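Local structure of fibrillarin-like rRNA/tRNA 2'-O-methyltransferase (Methanocaldococcus jannaschii, 1FBN) at residues H91-A96 with A119-I124; I25-I30 with E48-N53; A177-S182 with K218-F223; A60-K65 with V211-F216. The protein probably transfers methyl groups from S-adenosyl-L-methionine to ribose 2'-hydroxyls of rRNA and tRNA, at sites chosen by a guide RNA within box C/D particles. One frame throughout, in Å; residues are numbered along the deposited sequence.

Interaction 1: H91-A96 with A119-I124; sequences HVADIA and AERENI
Arg121 leans on the last turns of helix 87-95, its CD resting 3.9 Å from Ala93 CB and its guanidinium reaching the carboxylate of Asp94. The salt bridge centres on Asp94 OD1: Arg121 NH2 donates to it at 2.9 Å on the syn lone pair, NE adds a weak bond to the same oxygen, and NH2 a weak one to OD2. The two planes are 49° apart, so the groups do not meet as a flat two-pronged pair; Asp94 OD2 is also held by Thr27 and Arg50. Arg121 also starts a type I beta turn that ends at Ile124, the first residue of strand 124-128, and the Rossmann-like methyltransferase sheet has this strand at its edge. Within the turn, Asn123 places its amide at the helix C-terminus. Its ND2 donates to Ala93 O at 3.0 Å, on a lone pair in the carbonyl plane, and to Ala96 O, also at 3.0 Å but from above that carbonyl's plane. Both acceptors lie close to the amide plane. A leucine here would probably leave the Ala93 and Ala96 carbonyls without this shared donor, costing the turn its polar tie to the helix end. Ile124 follows with CG1 and CD1 both 3.7 Å from Ala93 CB.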
loop_
_atom_site.group_PDB
_atom_site.type_symbol
_atom_site.label_atom_id
_atom_site.label_comp_id
_atom_site.label_asym_id
_atom_site.label_seq_id
_atom_site.Cartn_x
_atom_site.Cartn_y
_atom_site.Cartn_z
ATOM N N HIS A 91 -1.576 -8.570 1.479
ATOM C CA HIS A 91 -0.388 -8.732 0.644
ATOM C C HIS A 91 0.823 -8.026 1.231
ATOM O O HIS A 91 1.945 -8.518 1.122
ATOM C CB HIS A 91 -0.652 -8.250 -0.785
ATOM C CG HIS A 91 -1.450 -9.213 -1.609
ATOM N ND1 HIS A 91 -2.795 -9.048 -1.860
ATOM C CD2 HIS A 91 -1.088 -10.352 -2.244
ATOM C CE1 HIS A 91 -3.225 -10.043 -2.616
ATOM N NE2 HIS A 91 -2.208 -10.847 -2.864
ATOM N N VAL A 92 0.600 -6.866 1.845
ATOM C CA VAL A 92 1.688 -6.114 2.467
ATOM C C VAL A 92 2.241 -6.933 3.638
ATOM O O VAL A 92 3.449 -6.944 3.874
ATOM C CB VAL A 92 1.218 -4.721 2.959
ATOM C CG1 VAL A 92 2.302 -4.058 3.796
ATOM C CG2 VAL A 92 0.869 -3.832 1.766
ATOM N N ALA A 93 1.352 -7.644 4.336
ATOM C CA ALA A 93 1.729 -8.490 5.470
ATOM C C ALA A 93 2.561 -9.683 4.995
ATOM O O ALA A 93 3.444 -10.160 5.709
ATOM C CB ALA A 93 0.488 -8.968 6.200
ATOM N N ASP A 94 2.258 -10.171 3.795
ATOM C CA ASP A 94 3.002 -11.280 3.204
ATOM C C ASP A 94 4.429 -10.829 2.919
ATOM O O ASP A 94 5.381 -11.552 3.195
ATOM C CB ASP A 94 2.364 -11.723 1.885
ATOM C CG ASP A 94 1.115 -12.554 2.080
ATOM O OD1 ASP A 94 0.828 -12.981 3.219
ATOM O OD2 ASP A 94 0.418 -12.796 1.076
ATOM N N ILE A 95 4.560 -9.633 2.346
ATOM C CA ILE A 95 5.860 -9.057 2.005
ATOM C C ILE A 95 6.692 -8.824 3.263
ATOM O O ILE A 95 7.805 -9.333 3.385
ATOM C CB ILE A 95 5.694 -7.711 1.249
ATOM C CG1 ILE A 95 4.875 -7.926 -0.025
ATOM C CG2 ILE A 95 7.059 -7.117 0.908
ATOM C CD1 ILE A 95 4.306 -6.653 -0.606
ATOM N N ALA A 96 6.143 -8.047 4.190
ATOM C CA ALA A 96 6.821 -7.738 5.441
ATOM C C ALA A 96 6.550 -8.814 6.504
ATOM O O ALA A 96 6.048 -8.524 7.595
ATOM C CB ALA A 96 6.387 -6.374 5.931
ATOM N N ALA A 119 -7.477 -12.241 9.492
ATOM C CA ALA A 119 -7.584 -13.093 10.669
ATOM C C ALA A 119 -6.279 -13.599 11.284
ATOM O O ALA A 119 -5.844 -13.103 12.327
ATOM C CB ALA A 119 -8.508 -14.274 10.361
ATOM N N GLU A 120 -5.644 -14.561 10.625
ATOM C CA GLU A 120 -4.420 -15.157 11.149
ATOM C C GLU A 120 -3.094 -14.456 10.843
ATOM O O GLU A 120 -2.029 -14.974 11.178
ATOM C CB GLU A 120 -4.366 -16.639 10.763
ATOM C CG GLU A 120 -5.636 -17.411 11.152
ATOM C CD GLU A 120 -5.538 -18.905 10.894
ATOM O OE1 GLU A 120 -4.945 -19.611 11.739
ATOM O OE2 GLU A 120 -6.063 -19.376 9.860
ATOM N N ARG A 121 -3.157 -13.287 10.209
ATOM C CA ARG A 121 -1.949 -12.517 9.896
ATOM C C ARG A 121 -1.623 -11.664 11.116
ATOM O O ARG A 121 -2.020 -10.505 11.215
ATOM C CB ARG A 121 -2.162 -11.651 8.651
ATOM C CG ARG A 121 -2.216 -12.469 7.375
ATOM C CD ARG A 121 -2.386 -11.620 6.129
ATOM N NE ARG A 121 -1.882 -12.326 4.952
ATOM C CZ ARG A 121 -2.446 -13.407 4.419
ATOM N NH1 ARG A 121 -3.553 -13.913 4.947
ATOM N NH2 ARG A 121 -1.868 -14.019 3.393
ATOM N N GLU A 122 -0.893 -12.265 12.045
ATOM C CA GLU A 122 -0.541 -11.615 13.297
ATOM C C GLU A 122 0.423 -10.438 13.259
ATOM O O GLU A 122 0.600 -9.765 14.275
ATOM C CB GLU A 122 -0.108 -12.666 14.315
ATOM C CG GLU A 122 -1.245 -13.616 14.665
ATOM C CD GLU A 122 -0.834 -14.716 15.617
ATOM O OE1 GLU A 122 -0.613 -14.417 16.813
ATOM O OE2 GLU A 122 -0.744 -15.882 15.172
ATOM N N ASN A 123 1.038 -10.177 12.105
ATOM C CA ASN A 123 1.946 -9.037 11.985
ATOM C C ASN A 123 1.171 -7.760 11.639
ATOM O O ASN A 123 1.751 -6.681 11.500
ATOM C CB ASN A 123 3.077 -9.301 10.983
ATOM C CG ASN A 123 2.576 -9.647 9.603
ATOM O OD1 ASN A 123 1.481 -10.189 9.440
ATOM N ND2 ASN A 123 3.393 -9.359 8.592
ATOM N N ILE A 124 -0.147 -7.903 11.499
ATOM C CA ILE A 124 -1.030 -6.771 11.222
ATOM C C ILE A 124 -1.642 -6.353 12.560
ATOM O O ILE A 124 -2.300 -7.150 13.233
ATOM C CB ILE A 124 -2.170 -7.131 10.241
ATOM C CG1 ILE A 124 -1.601 -7.550 8.886
ATOM C CG2 ILE A 124 -3.084 -5.936 10.051
ATOM C CD1 ILE A 124 -2.663 -7.872 7.853
#

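Interaction 2: I25-I30 with E48-N53; sequences IATKSI and EYRIWN
Strands 25-28 and 48-51 pair antiparallel, Ala26 facing Ile51 and Lys28 facing Tyr49 as non-hydrogen-bonded pairs, in the N-terminal sheet beside the methyltransferase domain. Thr27 and Arg50 form the hydrogen-bonded pair between them: Arg50 N to Thr27 O is 2.9 Å, nearly in line with the carbonyl, and Thr27 N to Arg50 O is longer at 3.2 Å. Trp52 N to Ile25 O and Ser29 N to Glu48 O carry the pairing on past this centre. Water links Ile25 N to Trp52 O, and a second water joins Ser29 O to Glu48 N. The five-stranded antiparallel sheet places these two strands next to each other, and its face bearing Thr27 and Arg50 turns to helix 87-95, where both side chains bind Asp94; Arg50 also bridges to Glu39. On that side the Trp52 indole receives two aliphatic groups obliquely: Ile25 CD1 at 3.7 Å from Trp52 CE3, and Thr27 CG2 at 3.8 Å from the same atom. Ile25 gets there with CG1 set between the backbone N and the carbonyl carbon (chi1 60°). An alanine here would probably open a gap beside the indole and take away one of the groups packed on Ile63. On the other face Lys28 runs alongside Tyr49, pointing the same way, its CE 3.6 Å from Tyr49 OH.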
loop_
_atom_site.group_PDB
_atom_site.type_symbol
_atom_site.label_atom_id
_atom_site.label_comp_id
_atom_site.label_asym_id
_atom_site.label_seq_id
_atom_site.Cartn_x
_atom_site.Cartn_y
_atom_site.Cartn_z
ATOM N N ILE A 25 1.568 -10.615 -10.851
ATOM C CA ILE A 25 2.416 -10.591 -9.659
ATOM C C ILE A 25 1.735 -11.291 -8.496
ATOM O O ILE A 25 0.516 -11.452 -8.482
ATOM C CB ILE A 25 2.798 -9.157 -9.210
ATOM C CG1 ILE A 25 1.541 -8.350 -8.875
ATOM C CG2 ILE A 25 3.684 -8.478 -10.265
ATOM C CD1 ILE A 25 1.848 -6.986 -8.279
ATOM N N ALA A 26 2.527 -11.678 -7.504
ATOM C CA ALA A 26 1.994 -12.375 -6.346
ATOM C C ALA A 26 2.883 -12.204 -5.123
ATOM O O ALA A 26 3.991 -11.669 -5.209
ATOM C CB ALA A 26 1.839 -13.864 -6.670
ATOM N N THR A 27 2.354 -12.605 -3.972
ATOM C CA THR A 27 3.106 -12.564 -2.727
ATOM C C THR A 27 3.069 -13.976 -2.135
ATOM O O THR A 27 2.193 -14.784 -2.469
ATOM C CB THR A 27 2.537 -11.536 -1.710
ATOM O OG1 THR A 27 1.144 -11.777 -1.500
ATOM C CG2 THR A 27 2.737 -10.112 -2.206
ATOM N N LYS A 28 4.071 -14.293 -1.323
ATOM C CA LYS A 28 4.159 -15.595 -0.678
ATOM C C LYS A 28 3.312 -15.524 0.601
ATOM O O LYS A 28 3.658 -14.818 1.550
ATOM C CB LYS A 28 5.621 -15.899 -0.362
ATOM C CG LYS A 28 5.892 -17.313 0.083
ATOM C CD LYS A 28 7.381 -17.526 0.275
ATOM C CE LYS A 28 8.128 -17.423 -1.039
ATOM N NZ LYS A 28 9.587 -17.648 -0.853
ATOM N N SER A 29 2.183 -16.228 0.595
ATOM C CA SER A 29 1.245 -16.240 1.722
ATOM C C SER A 29 1.823 -16.628 3.088
ATOM O O SER A 29 2.569 -17.606 3.199
ATOM C CB SER A 29 0.060 -17.154 1.391
ATOM O OG SER A 29 -0.882 -17.196 2.452
ATOM N N ILE A 30 1.488 -15.848 4.117
ATOM C CA ILE A 30 1.941 -16.149 5.478
ATOM C C ILE A 30 0.873 -16.925 6.273
ATOM O O ILE A 30 1.080 -17.269 7.434
ATOM C CB ILE A 30 2.384 -14.888 6.271
ATOM C CG1 ILE A 30 1.236 -13.885 6.384
ATOM C CG2 ILE A 30 3.627 -14.276 5.642
ATOM C CD1 ILE A 30 1.520 -12.745 7.339
ATOM N N GLU A 48 2.510 -21.063 -0.897
ATOM C CA GLU A 48 1.326 -20.642 -1.633
ATOM C C GLU A 48 1.491 -19.205 -2.111
ATOM O O GLU A 48 1.639 -18.290 -1.305
ATOM C CB GLU A 48 0.069 -20.773 -0.769
ATOM C CG GLU A 48 -0.389 -22.214 -0.564
ATOM C CD GLU A 48 -1.704 -22.343 0.199
ATOM O OE1 GLU A 48 -2.409 -21.327 0.385
ATOM O OE2 GLU A 48 -2.039 -23.477 0.608
ATOM N N TYR A 49 1.527 -19.020 -3.425
ATOM C CA TYR A 49 1.666 -17.689 -3.998
ATOM C C TYR A 49 0.284 -17.140 -4.324
ATOM O O TYR A 49 -0.459 -17.730 -5.105
ATOM C CB TYR A 49 2.542 -17.727 -5.252
ATOM C CG TYR A 49 3.973 -18.125 -4.971
ATOM C CD1 TYR A 49 4.361 -19.465 -4.991
ATOM C CD2 TYR A 49 4.939 -17.163 -4.684
ATOM C CE1 TYR A 49 5.678 -19.839 -4.729
ATOM C CE2 TYR A 49 6.260 -17.525 -4.421
ATOM C CZ TYR A 49 6.622 -18.865 -4.447
ATOM O OH TYR A 49 7.927 -19.227 -4.200
ATOM N N ARG A 50 -0.069 -16.033 -3.680
ATOM C CA ARG A 50 -1.369 -15.405 -3.883
ATOM C C ARG A 50 -1.317 -14.375 -4.998
ATOM O O ARG A 50 -0.600 -13.379 -4.894
ATOM C CB ARG A 50 -1.850 -14.725 -2.599
ATOM C CG ARG A 50 -2.033 -15.650 -1.418
ATOM C CD ARG A 50 -2.951 -15.011 -0.393
ATOM N NE ARG A 50 -2.365 -13.806 0.166
ATOM C CZ ARG A 50 -2.995 -12.644 0.315
ATOM N NH1 ARG A 50 -4.262 -12.493 -0.053
ATOM N NH2 ARG A 50 -2.342 -11.622 0.842
ATOM N N ILE A 51 -2.081 -14.615 -6.061
ATOM C CA ILE A 51 -2.133 -13.693 -7.190
ATOM C C ILE A 51 -2.696 -12.363 -6.695
ATOM O O ILE A 51 -3.813 -12.296 -6.186
ATOM C CB ILE A 51 -2.997 -14.262 -8.343
ATOM C CG1 ILE A 51 -2.362 -15.547 -8.893
ATOM C CG2 ILE A 51 -3.177 -13.230 -9.448
ATOM C CD1 ILE A 51 -0.928 -15.399 -9.379
ATOM N N TRP A 52 -1.875 -11.325 -6.818
ATOM C CA TRP A 52 -2.194 -9.966 -6.377
ATOM C C TRP A 52 -2.929 -9.189 -7.476
ATOM O O TRP A 52 -2.305 -8.588 -8.350
ATOM C CB TRP A 52 -0.874 -9.282 -6.011
ATOM C CG TRP A 52 -0.960 -8.082 -5.120
ATOM C CD1 TRP A 52 -2.088 -7.445 -4.678
ATOM C CD2 TRP A 52 0.150 -7.357 -4.578
ATOM N NE1 TRP A 52 -1.743 -6.363 -3.897
ATOM C CE2 TRP A 52 -0.377 -6.288 -3.820
ATOM C CE3 TRP A 52 1.542 -7.510 -4.663
ATOM C CZ2 TRP A 52 0.442 -5.371 -3.148
ATOM C CZ3 TRP A 52 2.357 -6.597 -3.994
ATOM C CH2 TRP A 52 1.802 -5.542 -3.246
ATOM N N ASN A 53 -4.255 -9.182 -7.398
ATOM C CA ASN A 53 -5.112 -8.523 -8.387
ATOM C C ASN A 53 -5.041 -6.985 -8.408
ATOM O O ASN A 53 -5.461 -6.324 -7.457
ATOM C CB ASN A 53 -6.562 -8.985 -8.174
ATOM C CG ASN A 53 -7.481 -8.653 -9.348
ATOM O OD1 ASN A 53 -7.167 -7.820 -10.199
ATOM N ND2 ASN A 53 -8.630 -9.314 -9.390
HETATM O O HOH W 1 -1.502 -9.782 -10.869
HETATM O O HOH W 2 -2.937 -18.593 0.938
HETATM O O HOH W 3 3.560 -19.725 1.459
#

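Interaction 3: A177-S182 with K218-F223; sequences AIKARS and KDHVMF
Strands 177-179 and 220-223 run antiparallel at 153°, with Ile178 and Val221 as the hydrogen-bonded pair: Ile178 N to Val221 O is 2.9 Å and almost straight at 177°, and Val221 N returns a bond to Ile178 O. This is the junction in the mixed seven-stranded sheet of the Rossmann-like methyltransferase fold where the parallel run ends and the antiparallel strand 220-227 begins. Beyond the strand, Ala180 N still bonds Asp219 O at 3.1 Å, and a water carries that carbonyl's reach to Arg181 N. The polypeptide then turns, and both the hydroxyl and the amide of Ser182 grip Lys179 O. Among the side chains, Ile178 and Phe223 cross on one face of the sheet, Ile178 CD1 lying 3.6 Å from Phe223 CD2. On the other face Ala177, His220 and Met222 pack on helix 58-64, at Lys58, Leu59 and Ala62; Met222, deposited as selenomethionine, sets its SE 4.2 Å from Ala177 CB. Lys179, on this face too, runs extended: its CG lies anti to the backbone N (chi1 176°), which carries it on past CB along the His220 ring, 3.3 Å from His220 CE1. The side chain of Lys179 also passes about 4 Å from that of Ala152, in the predicted S-adenosyl-L-methionine site. His220 ND1 donates to Lys218 O at 3.0 Å, which helps fix the ring's rotation. Over the face of the His220 ring stands Lys179 CB in a CH-pi contact, 3.7 Å from the centroid and shifted toward NE2.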
loop_
_atom_site.group_PDB
_atom_site.type_symbol
_atom_site.label_atom_id
_atom_site.label_comp_id
_atom_site.label_asym_id
_atom_site.label_seq_id
_atom_site.Cartn_x
_atom_site.Cartn_y
_atom_site.Cartn_z
ATOM N N ALA A 177 -1.678 6.894 -2.682
ATOM C CA ALA A 177 -2.512 6.749 -3.869
ATOM C C ALA A 177 -3.500 7.909 -3.842
ATOM O O ALA A 177 -4.353 7.988 -2.962
ATOM C CB ALA A 177 -3.253 5.418 -3.839
ATOM N N ILE A 178 -3.371 8.817 -4.803
ATOM C CA ILE A 178 -4.231 9.990 -4.864
ATOM C C ILE A 178 -5.294 9.968 -5.960
ATOM O O ILE A 178 -4.991 9.796 -7.143
ATOM C CB ILE A 178 -3.389 11.279 -5.013
ATOM C CG1 ILE A 178 -2.399 11.396 -3.849
ATOM C CG2 ILE A 178 -4.297 12.505 -5.065
ATOM C CD1 ILE A 178 -1.579 12.677 -3.850
ATOM N N LYS A 179 -6.547 10.120 -5.537
ATOM C CA LYS A 179 -7.688 10.183 -6.444
ATOM C C LYS A 179 -7.916 11.681 -6.661
ATOM O O LYS A 179 -8.369 12.382 -5.753
ATOM C CB LYS A 179 -8.921 9.558 -5.790
ATOM C CG LYS A 179 -10.181 9.675 -6.623
ATOM C CD LYS A 179 -11.380 9.087 -5.905
ATOM C CE LYS A 179 -12.647 9.270 -6.721
ATOM N NZ LYS A 179 -13.819 8.669 -6.033
ATOM N N ALA A 180 -7.568 12.170 -7.850
ATOM C CA ALA A 180 -7.705 13.591 -8.176
ATOM C C ALA A 180 -9.076 14.191 -7.863
ATOM O O ALA A 180 -9.163 15.257 -7.254
ATOM C CB ALA A 180 -7.348 13.832 -9.637
ATOM N N ARG A 181 -10.136 13.497 -8.263
ATOM C CA ARG A 181 -11.497 13.975 -8.050
ATOM C C ARG A 181 -11.941 14.064 -6.588
ATOM O O ARG A 181 -12.957 14.693 -6.290
ATOM C CB ARG A 181 -12.484 13.132 -8.854
ATOM C CG ARG A 181 -12.336 13.250 -10.368
ATOM C CD ARG A 181 -13.076 14.448 -10.939
ATOM N NE ARG A 181 -12.399 15.704 -10.650
ATOM C CZ ARG A 181 -11.906 16.524 -11.576
ATOM N NH1 ARG A 181 -12.011 16.232 -12.868
ATOM N NH2 ARG A 181 -11.288 17.633 -11.205
ATOM N N SER A 182 -11.198 13.434 -5.677
ATOM C CA SER A 182 -11.543 13.497 -4.254
ATOM C C SER A 182 -11.029 14.804 -3.641
ATOM O O SER A 182 -11.386 15.159 -2.517
ATOM C CB SER A 182 -10.977 12.294 -3.487
ATOM O OG SER A 182 -9.569 12.373 -3.334
ATOM N N LYS A 218 -9.272 5.203 -12.659
ATOM C CA LYS A 218 -9.221 6.421 -13.461
ATOM C C LYS A 218 -8.903 7.669 -12.654
ATOM O O LYS A 218 -9.514 7.930 -11.618
ATOM C CB LYS A 218 -10.507 6.582 -14.271
ATOM C CG LYS A 218 -10.632 5.495 -15.328
ATOM C CD LYS A 218 -11.987 5.474 -16.005
ATOM C CE LYS A 218 -12.070 4.319 -17.001
ATOM N NZ LYS A 218 -13.391 4.266 -17.690
ATOM N N ASP A 219 -7.922 8.420 -13.144
ATOM C CA ASP A 219 -7.447 9.647 -12.508
ATOM C C ASP A 219 -6.916 9.418 -11.090
ATOM O O ASP A 219 -7.244 10.152 -10.153
ATOM C CB ASP A 219 -8.516 10.747 -12.550
ATOM C CG ASP A 219 -8.757 11.267 -13.959
ATOM O OD1 ASP A 219 -7.769 11.494 -14.690
ATOM O OD2 ASP A 219 -9.935 11.446 -14.339
ATOM N N HIS A 220 -6.102 8.370 -10.966
ATOM C CA HIS A 220 -5.446 7.977 -9.720
ATOM C C HIS A 220 -3.953 7.867 -10.015
ATOM O O HIS A 220 -3.558 7.288 -11.033
ATOM C CB HIS A 220 -5.925 6.600 -9.249
ATOM C CG HIS A 220 -7.179 6.623 -8.436
ATOM N ND1 HIS A 220 -8.417 6.897 -8.976
ATOM C CD2 HIS A 220 -7.393 6.350 -7.127
ATOM C CE1 HIS A 220 -9.339 6.788 -8.037
ATOM N NE2 HIS A 220 -8.744 6.459 -6.905
ATOM N N VAL A 221 -3.131 8.414 -9.123
ATOM C CA VAL A 221 -1.675 8.361 -9.271
ATOM C C VAL A 221 -1.025 7.981 -7.946
ATOM O O VAL A 221 -1.376 8.525 -6.901
ATOM C CB VAL A 221 -1.086 9.724 -9.727
ATOM C CG1 VAL A 221 0.430 9.696 -9.659
ATOM C CG2 VAL A 221 -1.532 10.047 -11.142
HETATM N N MSE A 222 -0.107 7.018 -7.993
HETATM C CA MSE A 222 0.617 6.578 -6.805
HETATM C C MSE A 222 1.913 7.386 -6.706
HETATM O O MSE A 222 2.741 7.369 -7.618
HETATM C CB MSE A 222 0.941 5.075 -6.891
HETATM C CG MSE A 222 1.726 4.494 -5.708
HETATM SE SE MSE A 222 0.800 4.366 -4.152
HETATM C CE MSE A 222 0.012 2.816 -4.382
ATOM N N PHE A 223 2.052 8.144 -5.627
ATOM C CA PHE A 223 3.255 8.932 -5.393
ATOM C C PHE A 223 4.115 8.226 -4.348
ATOM O O PHE A 223 3.595 7.611 -3.412
ATOM C CB PHE A 223 2.908 10.338 -4.872
ATOM C CG PHE A 223 2.334 11.258 -5.914
ATOM C CD1 PHE A 223 3.173 12.004 -6.740
ATOM C CD2 PHE A 223 0.957 11.396 -6.056
ATOM C CE1 PHE A 223 2.648 12.877 -7.694
ATOM C CE2 PHE A 223 0.420 12.266 -7.009
ATOM C CZ PHE A 223 1.268 13.007 -7.828
HETATM O O HOH W 4 -10.155 10.878 -9.825
#

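Interaction 4: A60-K65 with V211-F216; sequences AAAIIK and VDIEPF
Lys65, just past the end of helix 58-64, supplies the polar side of this contact: its NZ donates to Asp212 O at 2.8 Å. Glu214 OE1 lies 4.0 Å from Lys65 NZ, a long salt bridge. The side chain starts with CG anti to the carbonyl carbon (chi1 -69°) and bends at each later torsion, curling back over the loop 212-215 and bringing NZ to the Asp212 carbonyl. Lys65 NZ also comes to 3.5 Å from Pro215 CD. Hydrophobic packing accounts for the rest. That first torsion sets Lys65 CG at the edge of the Phe216 ring, near the ring plane and 3.8 Å from Phe216 CE2. Ile64 crosses that ring at about a right angle and brings CG2 to Phe216 CZ, while Ala61 CB comes obliquely to Phe216 CD2 at 3.7 Å. In the fold, the short helix 58-64, which follows the N-terminal sheet, lies here against the end of strand 205-212, the outermost strand of the Rossmann-like sheet, and the loop leaving it. The alanines let the backbones come near: the CA atoms of Ala62 and Ile213 are 5.5 Å apart. Ile213 CG2, anti to its own carbonyl carbon, rests 3.6 Å from Ala62 CA, and its CB meets Ala61 CB. Val211 CG1 closes the row, wedged between Ala62 O and the CB of Lys65; beyond it, Met222 of the neighbouring strand also touches Ala62.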
loop_
_atom_site.group_PDB
_atom_site.type_symbol
_atom_site.label_atom_id
_atom_site.label_comp_id
_atom_site.label_asym_id
_atom_site.label_seq_id
_atom_site.Cartn_x
_atom_site.Cartn_y
_atom_site.Cartn_z
ATOM N N ALA A 60 -0.887 -3.114 -6.193
ATOM C CA ALA A 60 -0.614 -4.092 -7.250
ATOM C C ALA A 60 -0.696 -3.384 -8.604
ATOM O O ALA A 60 0.115 -3.634 -9.494
ATOM C CB ALA A 60 -1.614 -5.233 -7.199
ATOM N N ALA A 61 -1.673 -2.490 -8.743
ATOM C CA ALA A 61 -1.868 -1.724 -9.971
ATOM C C ALA A 61 -0.635 -0.873 -10.277
ATOM O O ALA A 61 -0.201 -0.792 -11.427
ATOM C CB ALA A 61 -3.102 -0.839 -9.848
ATOM N N ALA A 62 -0.076 -0.254 -9.235
ATOM C CA ALA A 62 1.105 0.590 -9.368
ATOM C C ALA A 62 2.297 -0.232 -9.842
ATOM O O ALA A 62 3.043 0.202 -10.719
ATOM C CB ALA A 62 1.422 1.281 -8.047
ATOM N N ILE A 63 2.467 -1.420 -9.264
ATOM C CA ILE A 63 3.565 -2.302 -9.650
ATOM C C ILE A 63 3.378 -2.770 -11.098
ATOM O O ILE A 63 4.311 -2.705 -11.896
ATOM C CB ILE A 63 3.682 -3.522 -8.701
ATOM C CG1 ILE A 63 4.067 -3.055 -7.294
ATOM C CG2 ILE A 63 4.734 -4.500 -9.213
ATOM C CD1 ILE A 63 4.053 -4.154 -6.252
ATOM N N ILE A 64 2.161 -3.195 -11.441
ATOM C CA ILE A 64 1.854 -3.660 -12.798
ATOM C C ILE A 64 2.110 -2.542 -13.812
ATOM O O ILE A 64 2.639 -2.793 -14.899
ATOM C CB ILE A 64 0.374 -4.158 -12.920
ATOM C CG1 ILE A 64 0.176 -5.465 -12.143
ATOM C CG2 ILE A 64 -0.016 -4.366 -14.381
ATOM C CD1 ILE A 64 0.882 -6.673 -12.738
ATOM N N LYS A 65 1.780 -1.309 -13.426
ATOM C CA LYS A 65 1.962 -0.147 -14.292
ATOM C C LYS A 65 3.361 0.475 -14.298
ATOM O O LYS A 65 3.542 1.582 -14.816
ATOM C CB LYS A 65 0.911 0.925 -13.983
ATOM C CG LYS A 65 -0.518 0.542 -14.369
ATOM C CD LYS A 65 -0.653 0.213 -15.857
ATOM C CE LYS A 65 -0.163 1.354 -16.756
ATOM N NZ LYS A 65 -0.833 2.661 -16.496
ATOM N N VAL A 211 3.301 6.906 -10.446
ATOM C CA VAL A 211 2.690 5.936 -11.348
ATOM C C VAL A 211 1.202 6.153 -11.605
ATOM O O VAL A 211 0.385 6.159 -10.678
ATOM C CB VAL A 211 2.870 4.480 -10.811
ATOM C CG1 VAL A 211 2.381 3.465 -11.834
ATOM C CG2 VAL A 211 4.320 4.207 -10.456
ATOM N N ASP A 212 0.859 6.335 -12.876
ATOM C CA ASP A 212 -0.532 6.490 -13.282
ATOM C C ASP A 212 -1.075 5.057 -13.359
ATOM O O ASP A 212 -0.637 4.267 -14.196
ATOM C CB ASP A 212 -0.612 7.166 -14.661
ATOM C CG ASP A 212 -2.049 7.454 -15.106
ATOM O OD1 ASP A 212 -3.003 7.059 -14.405
ATOM O OD2 ASP A 212 -2.227 8.090 -16.167
ATOM N N ILE A 213 -1.985 4.712 -12.450
ATOM C CA ILE A 213 -2.565 3.371 -12.426
ATOM C C ILE A 213 -3.830 3.312 -13.290
ATOM O O ILE A 213 -4.693 2.453 -13.112
ATOM C CB ILE A 213 -2.841 2.924 -10.974
ATOM C CG1 ILE A 213 -3.825 3.873 -10.285
ATOM C CG2 ILE A 213 -1.537 2.922 -10.190
ATOM C CD1 ILE A 213 -4.260 3.398 -8.911
ATOM N N GLU A 214 -3.840 4.201 -14.283
ATOM C CA GLU A 214 -4.889 4.431 -15.278
ATOM C C GLU A 214 -5.932 3.385 -15.660
ATOM O O GLU A 214 -7.133 3.665 -15.572
ATOM C CB GLU A 214 -4.253 5.029 -16.546
ATOM C CG GLU A 214 -5.114 5.016 -17.802
ATOM C CD GLU A 214 -4.574 4.068 -18.861
ATOM O OE1 GLU A 214 -3.369 4.161 -19.191
ATOM O OE2 GLU A 214 -5.350 3.223 -19.360
ATOM N N PRO A 215 -5.514 2.192 -16.131
ATOM C CA PRO A 215 -6.566 1.228 -16.491
ATOM C C PRO A 215 -7.409 0.805 -15.283
ATOM O O PRO A 215 -8.627 0.949 -15.278
ATOM C CB PRO A 215 -5.773 0.041 -17.060
ATOM C CG PRO A 215 -4.474 0.641 -17.485
ATOM C CD PRO A 215 -4.178 1.628 -16.383
ATOM N N PHE A 216 -6.722 0.373 -14.234
ATOM C CA PHE A 216 -7.342 -0.117 -13.011
ATOM C C PHE A 216 -8.121 0.915 -12.200
ATOM O O PHE A 216 -9.118 0.576 -11.558
ATOM C CB PHE A 216 -6.268 -0.797 -12.164
ATOM C CG PHE A 216 -5.376 -1.704 -12.962
ATOM C CD1 PHE A 216 -5.813 -2.970 -13.341
ATOM C CD2 PHE A 216 -4.129 -1.263 -13.402
ATOM C CE1 PHE A 216 -5.029 -3.780 -14.149
ATOM C CE2 PHE A 216 -3.334 -2.064 -14.211
ATOM C CZ PHE A 216 -3.786 -3.326 -14.586
#

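From the N terminus, interaction 2 comes first, closing a loop of 17 residues that includes strand 41-44, the outer neighbour of 47-51. Helix 58-64 follows directly and opens interaction 4, whose partner is not met until 211-216, so this contact spans most of the methyltransferase domain. Interaction 1 opens and closes within that span, joining helix 87-95 to the turn before strand 124-128. Interaction 3 opens inside it too but closes beyond it, so interactions 3 and 4 cross, and Met222 N bonds Val211 O where their strands are neighbours. Interaction 2 touches interaction 1 through Asp94 and interaction 4 through Trp52 and Ile25, tying the N-terminal sheet to two helices of the larger domain.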